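Long-range contact in Esterase/lipase (Lactobacillus rhamnosus, PDB 4N5H), which probably hydrolyses carboxylic esters, and may also transfer acyl groups, as an alpha/beta-hydrolase-fold esterase: residues A[47-59]-A[93-106]. The protein carries 1 engineered substitution. Numbering follows the deposited sequence.
Sequences ADPQQTLNLYYPA and ASQGYAVMGMGYRL
Leu55 and Leu53 meet Met100 on one face of an antiparallel strand pair. CD2 of Leu55 presses on Met100 CG at 3.6 Å, while Leu53, crossing Met100 at about a right angle, brings CD2 to 4.0 Å from SD. Met100 starts anti to its own nitrogen (chi1 179°) and bends at chi2 and chi3, which carries its sulfur forward along the strand, alongside Leu53. On the other face the Tyr56 ring receives Val99 O at its edge, and Tyr56 CB packs on Ala93 CB at 3.7 Å. Four backbone hydrogen bonds join the strands, and Gly103 N to Thr52 O (2.8 Å) adds a fifth just past the strand end. A water bridges Gln50 OE1 and Tyr104 N; Gln50 NE2 bonds Gly80 O. At the polar edge Gln51 NE2 sits over one face of the Arg105 guanidinium, 3.3 Å from NE; Arg105 NE forms a salt bridge and Gln51 NE2 a hydrogen bond with Asp118, while Gln51 OE1 bonds Ser46. A leucine in place of Arg105 would probably leave Asp118 without its salt-bridge mate. Within the alpha/beta-hydrolase sheet, strand 52-58 runs between 35-42 and 98-102; Met100 and Met102 reach Ile70 of strand 66-72, which runs parallel to 98-102, and helix 86-94 packs on Tyr56 and Val99.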
loop_
_atom_site.group_PDB
_atom_site.type_symbol
_atom_site.label_atom_id
_atom_site.label_comp_id
_atom_site.label_asym_id
_atom_site.label_seq_id
_atom_site.Cartn_x
_atom_site.Cartn_y
_atom_site.Cartn_z
ATOM N N ALA A 47 12.248 6.709 25.610
ATOM C CA ALA A 47 12.203 5.999 24.333
ATOM C C ALA A 47 11.092 4.952 24.350
ATOM O O ALA A 47 11.066 4.107 23.478
ATOM C CB ALA A 47 13.545 5.338 24.059
ATOM N N ASP A 48 10.232 4.948 25.388
ATOM C CA ASP A 48 9.084 4.022 25.426
ATOM C C ASP A 48 8.158 4.437 24.300
ATOM O O ASP A 48 7.715 5.568 24.318
ATOM C CB ASP A 48 8.401 4.038 26.778
ATOM C CG ASP A 48 7.366 2.979 26.921
ATOM O OD1 ASP A 48 7.295 2.358 28.043
ATOM O OD2 ASP A 48 6.685 2.649 25.921
ATOM N N PRO A 49 7.949 3.588 23.306
ATOM C CA PRO A 49 7.157 3.964 22.135
ATOM C C PRO A 49 5.738 4.343 22.481
ATOM O O PRO A 49 5.068 5.074 21.704
ATOM C CB PRO A 49 7.143 2.730 21.246
ATOM C CG PRO A 49 8.062 1.738 21.865
ATOM C CD PRO A 49 8.444 2.188 23.213
ATOM N N GLN A 50 5.227 3.844 23.603
ATOM C CA GLN A 50 3.877 4.256 24.038
ATOM C C GLN A 50 3.818 5.636 24.571
ATOM O O GLN A 50 2.688 6.188 24.663
ATOM C CB GLN A 50 3.253 3.319 25.073
ATOM C CG GLN A 50 2.948 1.943 24.531
ATOM C CD GLN A 50 1.622 1.919 23.745
ATOM O OE1 GLN A 50 1.106 2.969 23.331
ATOM N NE2 GLN A 50 1.171 0.766 23.446
ATOM N N GLN A 51 4.894 6.245 24.992
ATOM C CA GLN A 51 4.854 7.625 25.569
ATOM C C GLN A 51 5.059 8.682 24.441
ATOM O O GLN A 51 5.948 9.563 24.501
ATOM C CB GLN A 51 5.817 7.760 26.731
ATOM C CG GLN A 51 5.410 6.820 27.906
ATOM C CD GLN A 51 6.406 6.822 29.055
ATOM O OE1 GLN A 51 7.617 6.758 28.806
ATOM N NE2 GLN A 51 5.937 7.046 30.286
ATOM N N THR A 52 4.241 8.500 23.455
ATOM C CA THR A 52 4.234 9.332 22.264
ATOM C C THR A 52 2.801 9.729 21.911
ATOM O O THR A 52 1.841 9.139 22.380
ATOM C CB THR A 52 4.876 8.608 21.025
ATOM O OG1 THR A 52 4.173 7.388 20.801
ATOM C CG2 THR A 52 6.357 8.381 21.258
ATOM N N LEU A 53 2.683 10.726 21.073
ATOM C CA LEU A 53 1.330 11.256 20.655
ATOM C C LEU A 53 1.351 11.651 19.188
ATOM O O LEU A 53 2.427 11.899 18.606
ATOM C CB LEU A 53 0.788 12.354 21.602
ATOM C CG LEU A 53 1.680 13.568 21.752
ATOM C CD1 LEU A 53 1.489 14.568 20.592
ATOM C CD2 LEU A 53 1.339 14.361 22.982
ATOM N N ASN A 54 0.116 11.762 18.625
ATOM C CA ASN A 54 -0.094 12.282 17.300
ATOM C C ASN A 54 -0.947 13.536 17.425
ATOM O O ASN A 54 -1.833 13.629 18.318
ATOM C CB ASN A 54 -0.881 11.326 16.375
ATOM C CG ASN A 54 -0.117 10.038 16.049
ATOM O OD1 ASN A 54 1.068 9.947 16.072
ATOM N ND2 ASN A 54 -0.877 9.039 15.769
ATOM N N LEU A 55 -0.722 14.420 16.466
ATOM C CA LEU A 55 -1.540 15.636 16.263
ATOM C C LEU A 55 -2.156 15.610 14.876
ATOM O O LEU A 55 -1.521 15.296 13.858
ATOM C CB LEU A 55 -0.732 16.911 16.423
ATOM C CG LEU A 55 0.115 17.001 17.725
ATOM C CD1 LEU A 55 0.916 18.260 17.780
ATOM C CD2 LEU A 55 -0.776 16.888 18.957
ATOM N N TYR A 56 -3.413 16.082 14.804
ATOM C CA TYR A 56 -4.175 16.031 13.556
ATOM C C TYR A 56 -4.837 17.420 13.358
ATOM O O TYR A 56 -5.295 18.079 14.318
ATOM C CB TYR A 56 -5.315 15.006 13.596
ATOM C CG TYR A 56 -4.930 13.625 14.069
ATOM C CD1 TYR A 56 -4.783 13.319 15.402
ATOM C CD2 TYR A 56 -4.810 12.592 13.135
ATOM C CE1 TYR A 56 -4.458 12.036 15.828
ATOM C CE2 TYR A 56 -4.534 11.288 13.556
ATOM C CZ TYR A 56 -4.317 11.031 14.922
ATOM O OH TYR A 56 -4.083 9.734 15.340
ATOM N N TYR A 57 -4.932 17.827 12.096
ATOM C CA TYR A 57 -5.478 19.122 11.734
ATOM C C TYR A 57 -6.169 19.067 10.351
ATOM O O TYR A 57 -5.867 18.288 9.502
ATOM C CB TYR A 57 -4.282 20.090 11.470
ATOM C CG TYR A 57 -3.216 20.135 12.567
ATOM C CD1 TYR A 57 -2.149 19.290 12.515
ATOM C CD2 TYR A 57 -3.262 21.033 13.597
ATOM C CE1 TYR A 57 -1.167 19.297 13.442
ATOM C CE2 TYR A 57 -2.267 21.087 14.547
ATOM C CZ TYR A 57 -1.181 20.188 14.455
ATOM O OH TYR A 57 -0.172 20.261 15.388
ATOM N N PRO A 58 -7.105 19.993 10.186
ATOM C CA PRO A 58 -7.632 20.113 8.782
ATOM C C PRO A 58 -6.514 20.511 7.861
ATOM O O PRO A 58 -5.612 21.227 8.309
ATOM C CB PRO A 58 -8.662 21.272 8.948
ATOM C CG PRO A 58 -8.299 21.971 10.188
ATOM C CD PRO A 58 -7.609 21.023 11.097
ATOM N N ALA A 59 -6.519 20.032 6.625
ATOM C CA ALA A 59 -5.499 20.467 5.692
ATOM C C ALA A 59 -5.502 21.952 5.400
ATOM O O ALA A 59 -4.425 22.479 5.231
ATOM C CB ALA A 59 -5.551 19.654 4.420
ATOM N N ALA A 93 -10.711 16.184 13.170
ATOM C CA ALA A 93 -9.849 17.266 12.660
ATOM C C ALA A 93 -10.383 17.870 11.357
ATOM O O ALA A 93 -10.334 19.097 11.182
ATOM C CB ALA A 93 -8.397 16.746 12.418
ATOM N N SER A 94 -10.947 17.033 10.515
ATOM C CA SER A 94 -11.452 17.488 9.223
ATOM C C SER A 94 -12.617 18.488 9.379
ATOM O O SER A 94 -12.896 19.241 8.423
ATOM C CB SER A 94 -11.932 16.300 8.331
ATOM O OG SER A 94 -13.203 15.801 8.743
ATOM N N GLN A 95 -13.259 18.479 10.511
ATOM C CA GLN A 95 -14.359 19.385 10.873
ATOM C C GLN A 95 -13.874 20.728 11.390
ATOM O O GLN A 95 -14.757 21.588 11.688
ATOM C CB GLN A 95 -15.340 18.686 11.783
ATOM C CG GLN A 95 -15.994 17.450 11.217
ATOM C CD GLN A 95 -16.574 17.727 9.851
ATOM O OE1 GLN A 95 -17.571 18.434 9.748
ATOM N NE2 GLN A 95 -15.984 17.171 8.816
ATOM N N GLY A 96 -12.583 20.982 11.443
ATOM C CA GLY A 96 -12.025 22.231 11.844
ATOM C C GLY A 96 -11.458 22.309 13.260
ATOM O O GLY A 96 -11.558 23.351 13.965
ATOM N N TYR A 97 -10.960 21.171 13.748
ATOM C CA TYR A 97 -10.492 21.037 15.115
ATOM C C TYR A 97 -9.021 20.577 15.103
ATOM O O TYR A 97 -8.603 19.863 14.209
ATOM C CB TYR A 97 -11.294 19.987 15.923
ATOM C CG TYR A 97 -12.723 20.451 16.104
ATOM C CD1 TYR A 97 -13.616 20.227 15.062
ATOM C CD2 TYR A 97 -13.126 21.250 17.174
ATOM C CE1 TYR A 97 -14.894 20.783 15.091
ATOM C CE2 TYR A 97 -14.451 21.772 17.240
ATOM C CZ TYR A 97 -15.310 21.521 16.202
ATOM O OH TYR A 97 -16.639 21.999 16.247
ATOM N N ALA A 98 -8.270 21.021 16.095
ATOM C CA ALA A 98 -6.910 20.585 16.352
ATOM C C ALA A 98 -7.054 19.420 17.333
ATOM O O ALA A 98 -7.627 19.521 18.409
ATOM C CB ALA A 98 -6.082 21.678 16.959
ATOM N N VAL A 99 -6.551 18.255 16.944
ATOM C CA VAL A 99 -6.787 17.031 17.721
ATOM C C VAL A 99 -5.464 16.414 18.150
ATOM O O VAL A 99 -4.490 16.245 17.364
ATOM C CB VAL A 99 -7.598 16.005 16.868
ATOM C CG1 VAL A 99 -7.922 14.744 17.592
ATOM C CG2 VAL A 99 -8.859 16.681 16.264
ATOM N N MET A 100 -5.426 15.985 19.394
ATOM C CA MET A 100 -4.297 15.262 19.921
ATOM C C MET A 100 -4.782 13.920 20.408
ATOM O O MET A 100 -5.829 13.804 21.078
ATOM C CB MET A 100 -3.623 16.096 21.087
ATOM C CG MET A 100 -2.453 15.338 21.677
ATOM S SD MET A 100 -2.703 14.139 23.000
ATOM C CE MET A 100 -2.709 15.222 24.378
ATOM N N GLY A 101 -4.033 12.882 20.078
ATOM C CA GLY A 101 -4.277 11.548 20.646
ATOM C C GLY A 101 -2.970 10.920 21.117
ATOM O O GLY A 101 -2.009 10.925 20.395
ATOM N N MET A 102 -2.968 10.371 22.337
ATOM C CA MET A 102 -1.768 9.887 22.966
ATOM C C MET A 102 -1.761 8.382 23.100
ATOM O O MET A 102 -2.794 7.758 23.208
ATOM C CB MET A 102 -1.529 10.561 24.324
ATOM C CG MET A 102 -2.290 9.987 25.484
ATOM S SD MET A 102 -4.109 10.047 25.350
ATOM C CE MET A 102 -4.454 11.805 25.441
ATOM N N GLY A 103 -0.548 7.847 23.111
ATOM C CA GLY A 103 -0.278 6.537 23.682
ATOM C C GLY A 103 -0.149 6.621 25.176
ATOM O O GLY A 103 0.073 7.687 25.718
ATOM N N TYR A 104 -0.338 5.481 25.829
ATOM C CA TYR A 104 -0.066 5.334 27.255
ATOM C C TYR A 104 0.376 3.900 27.444
ATOM O O TYR A 104 -0.018 2.976 26.685
ATOM C CB TYR A 104 -1.288 5.691 28.123
ATOM C CG TYR A 104 -2.621 5.023 27.771
ATOM C CD1 TYR A 104 -3.546 5.641 26.958
ATOM C CD2 TYR A 104 -2.901 3.755 28.170
ATOM C CE1 TYR A 104 -4.726 5.016 26.575
ATOM C CE2 TYR A 104 -4.118 3.121 27.852
ATOM C CZ TYR A 104 -5.051 3.778 27.024
ATOM O OH TYR A 104 -6.236 3.158 26.671
ATOM N N ARG A 105 1.250 3.724 28.428
ATOM C CA ARG A 105 1.725 2.357 28.715
ATOM C C ARG A 105 0.549 1.441 29.074
ATOM O O ARG A 105 -0.431 1.867 29.662
ATOM C CB ARG A 105 2.821 2.377 29.791
ATOM C CG ARG A 105 4.075 3.101 29.343
ATOM C CD ARG A 105 4.998 3.418 30.479
ATOM N NE ARG A 105 4.416 4.348 31.410
ATOM C CZ ARG A 105 4.815 4.597 32.646
ATOM N NH1 ARG A 105 5.876 4.007 33.124
ATOM N NH2 ARG A 105 4.168 5.454 33.364
ATOM N N LEU A 106 0.733 0.130 28.811
ATOM C CA LEU A 106 -0.351 -0.799 28.897
ATOM C C LEU A 106 -0.166 -1.737 30.141
ATOM O O LEU A 106 0.959 -2.055 30.491
ATOM C CB LEU A 106 -0.374 -1.667 27.650
ATOM C CG LEU A 106 -0.650 -0.893 26.322
ATOM C CD1 LEU A 106 -0.673 -1.809 25.119
ATOM C CD2 LEU A 106 -1.909 -0.107 26.416
HETATM O O HOH W 1 -1.531 3.054 24.491
#